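Local coordinates for beta-N-acetylhexosaminidase (PDB 4YYF), which probably hydrolyses terminal non-reducing N-acetyl-D-hexosamine residues of N-acetyl-beta-D-hexosaminides, as a member of glycosyl hydrolase family 3, at residues Arg60-Val63 with Ala64-Val68; Arg128-Thr131 with Ala132-Tyr136. The protein carries 1 engineered substitution. All blocks are in the same frame, centred on the assembly; numbering follows the deposited sequence.

Interaction 1: Arg60-Val63 with Ala64-Val68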
ATOM      1  N   ARG A  60     -14.367 -11.255   9.794  1.00 12.87           N
ATOM      2  CA  ARG A  60     -15.485 -10.832  10.637  1.00 13.39           C
ATOM      3  C   ARG A  60     -15.023 -10.543  12.070  1.00 14.31           C
ATOM      4  O   ARG A  60     -15.425  -9.552  12.667  1.00 13.81           O
ATOM      5  CB  ARG A  60     -16.597 -11.878  10.646  1.00 13.52           C
ATOM      6  CG  ARG A  60     -17.827 -11.434  11.445  1.00 16.85           C
ATOM      7  CD  ARG A  60     -18.962 -12.457  11.371  1.00 16.20           C
ATOM      8  NE  ARG A  60     -19.458 -12.604  10.003  1.00 21.42           N
ATOM      9  CZ  ARG A  60     -20.312 -11.767   9.419  1.00 25.30           C
ATOM     10  NH1 ARG A  60     -20.776 -10.706  10.083  1.00 23.29           N
ATOM     11  NH2 ARG A  60     -20.705 -11.995   8.169  1.00 23.15           N
ATOM     12  N   ALA A  61     -14.174 -11.405  12.610  1.00 15.67           N
ATOM     13  CA  ALA A  61     -13.687 -11.222  13.972  1.00 13.22           C
ATOM     14  C   ALA A  61     -12.744 -10.026  14.098  1.00 14.77           C
ATOM     15  O   ALA A  61     -12.851  -9.265  15.055  1.00 15.38           O
ATOM     16  CB  ALA A  61     -13.030 -12.500  14.494  1.00 14.30           C
ATOM     17  N   VAL A  62     -11.832  -9.836  13.148  1.00 10.40           N
ATOM     18  CA  VAL A  62     -10.852  -8.756  13.303  1.00 12.50           C
ATOM     19  C   VAL A  62     -11.521  -7.382  13.182  1.00 16.32           C
ATOM     20  O   VAL A  62     -11.184  -6.450  13.925  1.00 14.85           O
ATOM     21  CB  VAL A  62      -9.610  -8.921  12.377  1.00 13.65           C
ATOM     22  CG1 VAL A  62      -9.911  -8.461  10.942  1.00 10.05           C
ATOM     23  CG2 VAL A  62      -8.411  -8.139  12.937  1.00 14.17           C
ATOM     24  N   VAL A  63     -12.505  -7.272  12.293  1.00 15.93           N
ATOM     25  CA  VAL A  63     -13.231  -6.014  12.099  1.00 16.60           C
ATOM     26  C   VAL A  63     -14.135  -5.682  13.291  1.00 19.78           C
ATOM     27  O   VAL A  63     -14.094  -4.559  13.814  1.00 16.55           O
ATOM     28  CB  VAL A  63     -14.024  -6.022  10.780  1.00 17.30           C
ATOM     29  CG1 VAL A  63     -14.968  -4.804  10.695  1.00 16.13           C
ATOM     30  CG2 VAL A  63     -13.059  -6.054   9.595  1.00 12.04           C
ATOM     31  N   ALA A  64     -14.928  -6.652  13.749  1.00 16.50           N
ATOM     32  CA  ALA A  64     -15.822  -6.397  14.881  1.00 16.77           C
ATOM     33  C   ALA A  64     -15.086  -6.272  16.212  1.00 19.22           C
ATOM     34  O   ALA A  64     -15.473  -5.476  17.081  1.00 15.86           O
ATOM     35  CB  ALA A  64     -16.906  -7.484  14.973  1.00 17.31           C
ATOM     36  N   ASP A  65     -14.029  -7.056  16.403  1.00 16.05           N
ATOM     37  CA  ASP A  65     -13.401  -7.093  17.724  1.00 16.37           C
ATOM     38  C   ASP A  65     -12.378  -5.991  17.909  1.00 18.04           C
ATOM     39  O   ASP A  65     -12.160  -5.523  19.024  1.00 16.81           O
ATOM     40  CB  ASP A  65     -12.724  -8.453  17.987  1.00 23.40           C
ATOM     41  CG  ASP A  65     -13.709  -9.606  18.013  1.00 28.81           C
ATOM     42  OD1 ASP A  65     -14.923  -9.351  18.087  1.00 29.99           O
ATOM     43  OD2 ASP A  65     -13.262 -10.776  17.958  1.00 25.60           O
ATOM     44  N   HIS A  66     -11.735  -5.588  16.822  1.00 15.36           N
ATOM     45  CA  HIS A  66     -10.640  -4.636  16.926  1.00 17.38           C
ATOM     46  C   HIS A  66     -10.812  -3.379  16.090  1.00 15.74           C
ATOM     47  O   HIS A  66     -10.056  -2.434  16.260  1.00 16.42           O
ATOM     48  CB  HIS A  66      -9.310  -5.329  16.583  1.00 14.91           C
ATOM     49  CG  HIS A  66      -9.025  -6.506  17.450  1.00 17.31           C
ATOM     50  ND1 HIS A  66      -8.610  -6.372  18.767  1.00 22.47           N
ATOM     51  CD2 HIS A  66      -9.119  -7.839  17.229  1.00 18.69           C
ATOM     52  CE1 HIS A  66      -8.464  -7.564  19.304  1.00 24.42           C
ATOM     53  NE2 HIS A  66      -8.764  -8.478  18.393  1.00 23.15           N
ATOM     54  N   HIS A  67     -11.791  -3.361  15.189  1.00 16.44           N
ATOM     55  CA  HIS A  67     -12.059  -2.149  14.389  1.00 14.41           C
ATOM     56  C   HIS A  67     -10.867  -1.727  13.536  1.00 15.53           C
ATOM     57  O   HIS A  67     -10.620  -0.522  13.351  1.00 15.88           O
ATOM     58  CB  HIS A  67     -12.472  -0.987  15.280  1.00 15.93           C
ATOM     59  CG  HIS A  67     -13.633  -1.301  16.162  1.00 23.73           C
ATOM     60  ND1 HIS A  67     -14.832  -1.772  15.669  1.00 25.80           N
ATOM     61  CD2 HIS A  67     -13.784  -1.229  17.507  1.00 31.20           C
ATOM     62  CE1 HIS A  67     -15.670  -1.972  16.671  1.00 30.94           C
ATOM     63  NE2 HIS A  67     -15.057  -1.655  17.797  1.00 32.86           N
ATOM     64  N   VAL A  68     -10.141  -2.706  13.006  1.00 15.71           N
ATOM     65  CA  VAL A  68      -9.052  -2.401  12.073  1.00 15.50           C
ATOM     66  C   VAL A  68      -9.603  -1.664  10.854  1.00 17.71           C
ATOM     67  O   VAL A  68     -10.723  -1.948  10.378  1.00 15.49           O
ATOM     68  CB  VAL A  68      -8.251  -3.656  11.638  1.00 12.05           C
ATOM     69  CG1 VAL A  68      -7.488  -4.254  12.815  1.00 13.52           C
ATOM     70  CG2 VAL A  68      -9.165  -4.706  10.981  1.00 13.12           C
TER
HETATM   71  O   HOH W   1     -15.676  -1.947  12.855  1.00 27.46           O

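Interaction 2: Arg128-Thr131 with Ala132-Tyr136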
ATOM      1  N   ARG A 128       4.303  -3.191 -24.006  1.00 24.66           N
ATOM      2  CA  ARG A 128       4.875  -3.615 -25.281  1.00 31.56           C
ATOM      3  C   ARG A 128       3.838  -3.804 -26.373  1.00 27.75           C
ATOM      4  O   ARG A 128       4.162  -3.744 -27.550  1.00 26.88           O
ATOM      5  CB  ARG A 128       5.657  -4.919 -25.109  1.00 37.50           C
ATOM      6  CG  ARG A 128       6.885  -4.766 -24.252  1.00 49.97           C
ATOM      7  CD  ARG A 128       7.636  -6.072 -24.051  1.00 54.05           C
ATOM      8  NE  ARG A 128       8.993  -5.794 -23.585  1.00 55.29           N
ATOM      9  CZ  ARG A 128       9.843  -6.710 -23.137  1.00 54.78           C
ATOM     10  NH1 ARG A 128      11.057  -6.343 -22.742  1.00 55.62           N
ATOM     11  NH2 ARG A 128       9.480  -7.983 -23.077  1.00 51.40           N
ATOM     12  N   THR A 129       2.595  -4.059 -25.987  1.00 24.73           N
ATOM     13  CA  THR A 129       1.592  -4.493 -26.964  1.00 22.69           C
ATOM     14  C   THR A 129       0.372  -3.575 -27.046  1.00 24.29           C
ATOM     15  O   THR A 129      -0.464  -3.740 -27.933  1.00 28.36           O
ATOM     16  CB  THR A 129       1.099  -5.926 -26.661  1.00 24.68           C
ATOM     17  OG1 THR A 129       0.502  -5.961 -25.358  1.00 25.38           O
ATOM     18  CG2 THR A 129       2.251  -6.925 -26.722  1.00 31.00           C
ATOM     19  N   LYS A 130       0.267  -2.630 -26.113  1.00 22.62           N
ATOM     20  CA  LYS A 130      -0.894  -1.749 -26.014  1.00 21.80           C
ATOM     21  C   LYS A 130      -0.499  -0.273 -25.999  1.00 24.79           C
ATOM     22  O   LYS A 130       0.613   0.086 -25.604  1.00 23.52           O
ATOM     23  CB  LYS A 130      -1.680  -2.041 -24.729  1.00 24.41           C
ATOM     24  CG  LYS A 130      -2.072  -3.502 -24.529  1.00 27.90           C
ATOM     25  CD  LYS A 130      -3.223  -3.887 -25.439  1.00 28.18           C
ATOM     26  CE  LYS A 130      -3.462  -5.393 -25.406  1.00 35.77           C
ATOM     27  NZ  LYS A 130      -4.570  -5.789 -26.318  1.00 37.73           N
ATOM     28  N   THR A 131      -1.419   0.586 -26.424  1.00 19.97           N
ATOM     29  CA  THR A 131      -1.216   2.022 -26.261  1.00 22.43           C
ATOM     30  C   THR A 131      -1.580   2.378 -24.831  1.00 25.37           C
ATOM     31  O   THR A 131      -2.287   1.616 -24.151  1.00 21.59           O
ATOM     32  CB  THR A 131      -2.107   2.839 -27.188  1.00 23.53           C
ATOM     33  OG1 THR A 131      -3.474   2.636 -26.808  1.00 24.87           O
ATOM     34  CG2 THR A 131      -1.903   2.415 -28.635  1.00 24.32           C
ATOM     35  N   ALA A 132      -1.112   3.534 -24.370  1.00 20.86           N
ATOM     36  CA  ALA A 132      -1.505   4.023 -23.054  1.00 24.18           C
ATOM     37  C   ALA A 132      -3.023   4.168 -22.913  1.00 20.97           C
ATOM     38  O   ALA A 132      -3.559   3.942 -21.834  1.00 18.55           O
ATOM     39  CB  ALA A 132      -0.810   5.338 -22.744  1.00 26.71           C
ATOM     40  N   ASP A 133      -3.721   4.564 -23.981  1.00 21.08           N
ATOM     41  CA  ASP A 133      -5.180   4.696 -23.894  1.00 25.19           C
ATOM     42  C   ASP A 133      -5.848   3.341 -23.710  1.00 24.22           C
ATOM     43  O   ASP A 133      -6.862   3.223 -23.010  1.00 22.00           O
ATOM     44  CB  ASP A 133      -5.757   5.390 -25.130  1.00 29.38           C
ATOM     45  CG  ASP A 133      -5.422   6.871 -25.180  1.00 43.91           C
ATOM     46  OD1 ASP A 133      -5.072   7.440 -24.122  1.00 45.22           O
ATOM     47  OD2 ASP A 133      -5.513   7.465 -26.279  1.00 49.74           O
ATOM     48  N   GLU A 134      -5.284   2.323 -24.355  1.00 20.68           N
ATOM     49  CA  GLU A 134      -5.767   0.953 -24.186  1.00 19.86           C
ATOM     50  C   GLU A 134      -5.550   0.456 -22.762  1.00 18.48           C
ATOM     51  O   GLU A 134      -6.406  -0.243 -22.200  1.00 21.02           O
ATOM     52  CB  GLU A 134      -5.089   0.014 -25.191  1.00 18.96           C
ATOM     53  CG  GLU A 134      -5.581   0.203 -26.610  1.00 24.20           C
ATOM     54  CD  GLU A 134      -4.858  -0.668 -27.610  1.00 28.40           C
ATOM     55  OE1 GLU A 134      -3.617  -0.743 -27.556  1.00 26.50           O
ATOM     56  OE2 GLU A 134      -5.535  -1.281 -28.456  1.00 33.80           O
ATOM     57  N   VAL A 135      -4.409   0.812 -22.174  1.00 17.61           N
ATOM     58  CA  VAL A 135      -4.116   0.405 -20.795  1.00 16.72           C
ATOM     59  C   VAL A 135      -5.083   1.096 -19.831  1.00 19.43           C
ATOM     60  O   VAL A 135      -5.558   0.483 -18.867  1.00 18.18           O
ATOM     61  CB  VAL A 135      -2.620   0.661 -20.409  1.00 18.01           C
ATOM     62  CG1 VAL A 135      -2.387   0.433 -18.921  1.00 17.81           C
ATOM     63  CG2 VAL A 135      -1.699  -0.255 -21.216  1.00 19.22           C
ATOM     64  N   TYR A 136      -5.406   2.359 -20.111  1.00 19.93           N
ATOM     65  CA  TYR A 136      -6.412   3.062 -19.318  1.00 19.41           C
ATOM     66  C   TYR A 136      -7.723   2.265 -19.301  1.00 15.55           C
ATOM     67  O   TYR A 136      -8.300   2.028 -18.237  1.00 13.98           O
ATOM     68  CB  TYR A 136      -6.663   4.483 -19.846  1.00 17.83           C
ATOM     69  CG  TYR A 136      -7.908   5.103 -19.246  1.00 19.55           C
ATOM     70  CD1 TYR A 136      -7.884   5.657 -17.973  1.00 19.46           C
ATOM     71  CD2 TYR A 136      -9.110   5.120 -19.947  1.00 19.70           C
ATOM     72  CE1 TYR A 136      -9.028   6.215 -17.411  1.00 19.90           C
ATOM     73  CE2 TYR A 136     -10.262   5.668 -19.395  1.00 21.14           C
ATOM     74  CZ  TYR A 136     -10.214   6.211 -18.130  1.00 24.34           C
ATOM     75  OH  TYR A 136     -11.353   6.759 -17.581  1.00 21.72           O
TER
HETATM   76  O   HOH W   2      -2.123  -1.753 -29.509  1.00 40.34           O

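Interaction 1: Arg60-Val63 with Ala64-Val68
The carbonyl oxygen of V63 receives two hydrogen bonds at the C-terminal end of helix 56-66. H67 N donates to V63 O over 2.9 Å, and a water donates to V63 O over 3.2 Å. The helix belongs to a beta-alpha-beta unit of the TIM-barrel domain and joins strand 49-52 to strand 70-73. H67 N does not approach on a lone pair of V63 O. It stands above the carbonyl plane, 46° out of it, and the N-H...O angle is only 132°. This bent bond accompanies the end of the helix. H67 is the first residue to leave helical geometry, and its phi is positive. With CG on the side of its own backbone N (chi1 -55°), and the positive phi turning the residue, the ring comes near V63 O. The water sits in the ring plane at the edge, 2.9 Å from H67 ND1. The water thus bridges the side chain of H67 and the carbonyl of V63. Earlier bonds of the helix are straighter. A64 N donates to R60 O in one of these. D65 N donates to A61 O over 2.8 Å. The carboxylate of D65 folds back beside the same carbonyl.

The buried side holds valines. V63 reaches I90 of helix 86-93 and also I71 of strand 70-73. V62 and V68 both touch V327 of helix 327-340. At the exposed start of the segment, the R60 guanidinium makes a salt bridge with D89 through NH1. The chain turns at H67, and V68 comes back against V62. Their side chains cross at about a right angle, with V62 CG1 3.8 Å from V68 CG2.

Interaction 2: Arg128-Thr131 with Ala132-Tyr136
T131 and E134 grip each other through both backbone and side chain. T131 N donates to E134 OE1 over 2.8 Å, nearly straight at 167°, and uses the anti lone pair of that oxygen. In return E134 N donates to T131 OG1 over 3.1 Å. A chi1 of 66° swings T131 OG1 over the first turn of the helix, within reach of E134 N. The E134 chain runs extended beyond CG and crosses T131 obliquely, with E134 CG 3.2 Å from T131 OG1.

The packed side is formed by V135. Its CG2 lies 3.9 Å from K130 CB, and the residue also packs on Y185 and Y189 of helix 179-196. V135 N donates to T131 O, a backbone bond of the first turn. The solvent side is looser. There a water donates to E134 OE1 over 2.7 Å and also to T129 O, so it bridges the end of the previous helix to the new one. The charged ends of K130 and E134 do not meet; K130 NZ stays 5.1 Å from E134 OE2. Together, the reciprocal bonds of T131 and E134 make a capping box, with T131 as N-cap of helix 132-148.

In the fold
Interactions 1 and 2 lie on opposite sides of the chain's centre. Their own centres are 40 Å apart, and their nearest atoms are about 29 Å apart, so they do not touch. Both fall within the TIM-barrel domain of glycosyl hydrolase family 3. They are peripheral, about 20 Å and 24 Å from the centre of the chain to the centre of each contact. Interaction 1 is the C-terminal end of one helix, from which residues 60-68 lead toward strand 70-73. Interaction 2 spans the end of one helix and the N-cap of the next. Neither contact includes A347 or S351, which bind the sodium ion.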